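Local coordinates for protein apical membrane antigen 1 (Babesia divergens, PDB 4APM) that probably serves in host-cell invasion by this parasite as a calcium-binding membrane antigen of the moving junction, here as a three-domain fragment, at residues R14-A17 with K18-L21. Residues are numbered along the deposited sequence; the frame is centred on the assembly and turned at random.
Sequences RYMA and KFDL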
ATOM      1  N   ARG A  14      -8.390  -2.877  16.608  1.00 44.44           N
ATOM      2  CA  ARG A  14      -8.410  -1.457  16.303  1.00 41.78           C
ATOM      3  C   ARG A  14      -7.254  -1.081  15.381  1.00 41.57           C
ATOM      4  O   ARG A  14      -7.462  -0.410  14.363  1.00 39.43           O
ATOM      5  CB  ARG A  14      -8.392  -0.604  17.566  1.00 38.32           C
ATOM      6  CG  ARG A  14      -8.934   0.794  17.323  1.00 47.16           C
ATOM      7  CD  ARG A  14      -9.157   1.565  18.620  0.60 48.34           C
ATOM      8  NE  ARG A  14      -8.200   2.661  18.754  0.60 51.13           N
ATOM      9  CZ  ARG A  14      -7.131   2.632  19.546  0.60 55.56           C
ATOM     10  NH1 ARG A  14      -6.893   1.571  20.314  0.60 54.40           N
ATOM     11  NH2 ARG A  14      -6.311   3.673  19.588  0.60 56.28           N
ATOM     12  N   TYR A  15      -6.054  -1.561  15.717  1.00 34.93           N
ATOM     13  CA  TYR A  15      -4.851  -1.228  14.971  1.00 34.48           C
ATOM     14  C   TYR A  15      -4.881  -1.824  13.554  1.00 32.46           C
ATOM     15  O   TYR A  15      -4.307  -1.264  12.620  1.00 32.06           O
ATOM     16  CB  TYR A  15      -3.602  -1.722  15.719  1.00 31.64           C
ATOM     17  CG  TYR A  15      -2.287  -1.251  15.099  1.00 32.93           C
ATOM     18  CD1 TYR A  15      -1.787   0.041  15.346  1.00 32.64           C
ATOM     19  CD2 TYR A  15      -1.540  -2.096  14.279  1.00 28.49           C
ATOM     20  CE1 TYR A  15      -0.587   0.474  14.771  1.00 30.90           C
ATOM     21  CE2 TYR A  15      -0.331  -1.693  13.732  1.00 29.85           C
ATOM     22  CZ  TYR A  15       0.135  -0.408  13.951  1.00 33.75           C
ATOM     23  OH  TYR A  15       1.318  -0.010  13.342  1.00 31.36           O
ATOM     24  N   MET A  16      -5.461  -3.013  13.436  1.00 33.57           N
ATOM     25  CA  MET A  16      -5.303  -3.837  12.241  1.00 32.63           C
ATOM     26  C   MET A  16      -6.415  -3.598  11.222  1.00 31.96           C
ATOM     27  O   MET A  16      -6.365  -4.133  10.120  1.00 33.66           O
ATOM     28  CB  MET A  16      -5.251  -5.326  12.599  1.00 29.09           C
ATOM     29  CG  MET A  16      -3.939  -5.788  13.214  1.00 29.11           C
ATOM     30  SD  MET A  16      -2.478  -5.276  12.283  1.00 30.09           S
ATOM     31  CE  MET A  16      -2.533  -6.419  10.902  1.00 25.73           C
ATOM     32  N   ALA A  17      -7.418  -2.806  11.592  1.00 30.20           N
ATOM     33  CA  ALA A  17      -8.546  -2.543  10.693  1.00 29.43           C
ATOM     34  C   ALA A  17      -8.067  -1.963   9.358  1.00 31.04           C
ATOM     35  O   ALA A  17      -8.510  -2.393   8.296  1.00 32.39           O
ATOM     36  CB  ALA A  17      -9.583  -1.639  11.351  1.00 25.82           C
ATOM     37  N   LYS A  18      -7.099  -1.060   9.404  1.00 28.64           N
ATOM     38  CA  LYS A  18      -6.601  -0.443   8.171  1.00 26.96           C
ATOM     39  C   LYS A  18      -6.052  -1.484   7.157  1.00 28.74           C
ATOM     40  O   LYS A  18      -6.095  -1.266   5.941  1.00 27.62           O
ATOM     41  CB  LYS A  18      -5.555   0.633   8.502  1.00 27.73           C
ATOM     42  CG  LYS A  18      -4.257   0.125   9.122  1.00 26.81           C
ATOM     43  CD  LYS A  18      -3.297   1.283   9.433  1.00 30.15           C
ATOM     44  CE  LYS A  18      -3.602   1.938  10.788  1.00 29.08           C
ATOM     45  NZ  LYS A  18      -3.318   0.980  11.920  1.00 31.03           N
ATOM     46  N   PHE A  19      -5.588  -2.636   7.651  1.00 24.70           N
ATOM     47  CA  PHE A  19      -4.851  -3.562   6.803  1.00 24.80           C
ATOM     48  C   PHE A  19      -5.829  -4.408   5.986  1.00 26.40           C
ATOM     49  O   PHE A  19      -5.458  -5.083   5.021  1.00 28.65           O
ATOM     50  CB  PHE A  19      -3.894  -4.408   7.654  1.00 24.23           C
ATOM     51  CG  PHE A  19      -2.723  -3.620   8.187  1.00 24.70           C
ATOM     52  CD1 PHE A  19      -1.613  -3.364   7.378  1.00 22.97           C
ATOM     53  CD2 PHE A  19      -2.786  -3.009   9.442  1.00 23.46           C
ATOM     54  CE1 PHE A  19      -0.586  -2.519   7.808  1.00 22.92           C
ATOM     55  CE2 PHE A  19      -1.726  -2.206   9.906  1.00 27.35           C
ATOM     56  CZ  PHE A  19      -0.627  -1.957   9.085  1.00 23.93           C
ATOM     57  N   ASP A  20      -7.096  -4.332   6.354  1.00 26.65           N
ATOM     58  CA  ASP A  20      -8.141  -4.961   5.586  1.00 28.04           C
ATOM     59  C   ASP A  20      -8.496  -4.033   4.425  1.00 28.26           C
ATOM     60  O   ASP A  20      -9.458  -3.237   4.491  1.00 27.28           O
ATOM     61  CB  ASP A  20      -9.348  -5.247   6.477  1.00 29.99           C
ATOM     62  CG  ASP A  20     -10.398  -6.113   5.791  1.00 33.43           C
ATOM     63  OD1 ASP A  20     -10.341  -6.302   4.548  1.00 29.93           O
ATOM     64  OD2 ASP A  20     -11.295  -6.585   6.513  1.00 38.58           O
ATOM     65  N   LEU A  21      -7.676  -4.123   3.373  1.00 27.10           N
ATOM     66  CA  LEU A  21      -7.765  -3.237   2.219  1.00 26.63           C
ATOM     67  C   LEU A  21      -9.083  -3.341   1.409  1.00 26.64           C
ATOM     68  O   LEU A  21      -9.490  -2.356   0.769  1.00 26.53           O
ATOM     69  CB  LEU A  21      -6.514  -3.414   1.326  1.00 25.13           C
ATOM     70  CG  LEU A  21      -5.272  -2.709   1.933  1.00 24.62           C
ATOM     71  CD1 LEU A  21      -3.994  -3.198   1.279  1.00 23.78           C
ATOM     72  CD2 LEU A  21      -5.380  -1.196   1.757  1.00 20.34           C
TER
HETATM   73  O   HOH W   1      -0.117   0.762  11.043  1.00 34.08           O
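K18 folds back on Y15 in a local contact that joins helix 8-16 to the short linker leading into helix 21-24. Its NZ does two jobs there. K18 NZ donates to Y15 O at 2.6 Å, on a lone pair in the carbonyl plane. NZ also stands 3.9 Å from the centroid of the Y15 ring, nearly straight over one face: a cation-pi contact. Bends at chi3 (84°) and chi4 (67°) curl the lysine chain back to reach both, and a water weakly bridges NZ and Y15 OH. Y15 O, which has no backbone N-H from K18 or F19, is thus taken up by a side chain. The backbone then makes two successive i to i+3 bonds, F19 N to M16 O at 3.0 Å and D20 N to A17 O at 3.1 Å, in overlapping type I turns. D20 follows as the centre of an inverse gamma turn, closed by a weak bond from L21 N to F19 O, and is also the N-cap of helix 21-24. M16 and F19 form a separate Met-aromatic contact, with M16 SD 3.6 Å from F19 CD2 and oblique to the ring, while the M16 methyl CE packs against CD2 and CG. M16 and Y15 also rest on L336 of strand 335-339, F19 touches P218, and F19 O accepts a hydrogen bond from W316 NE1.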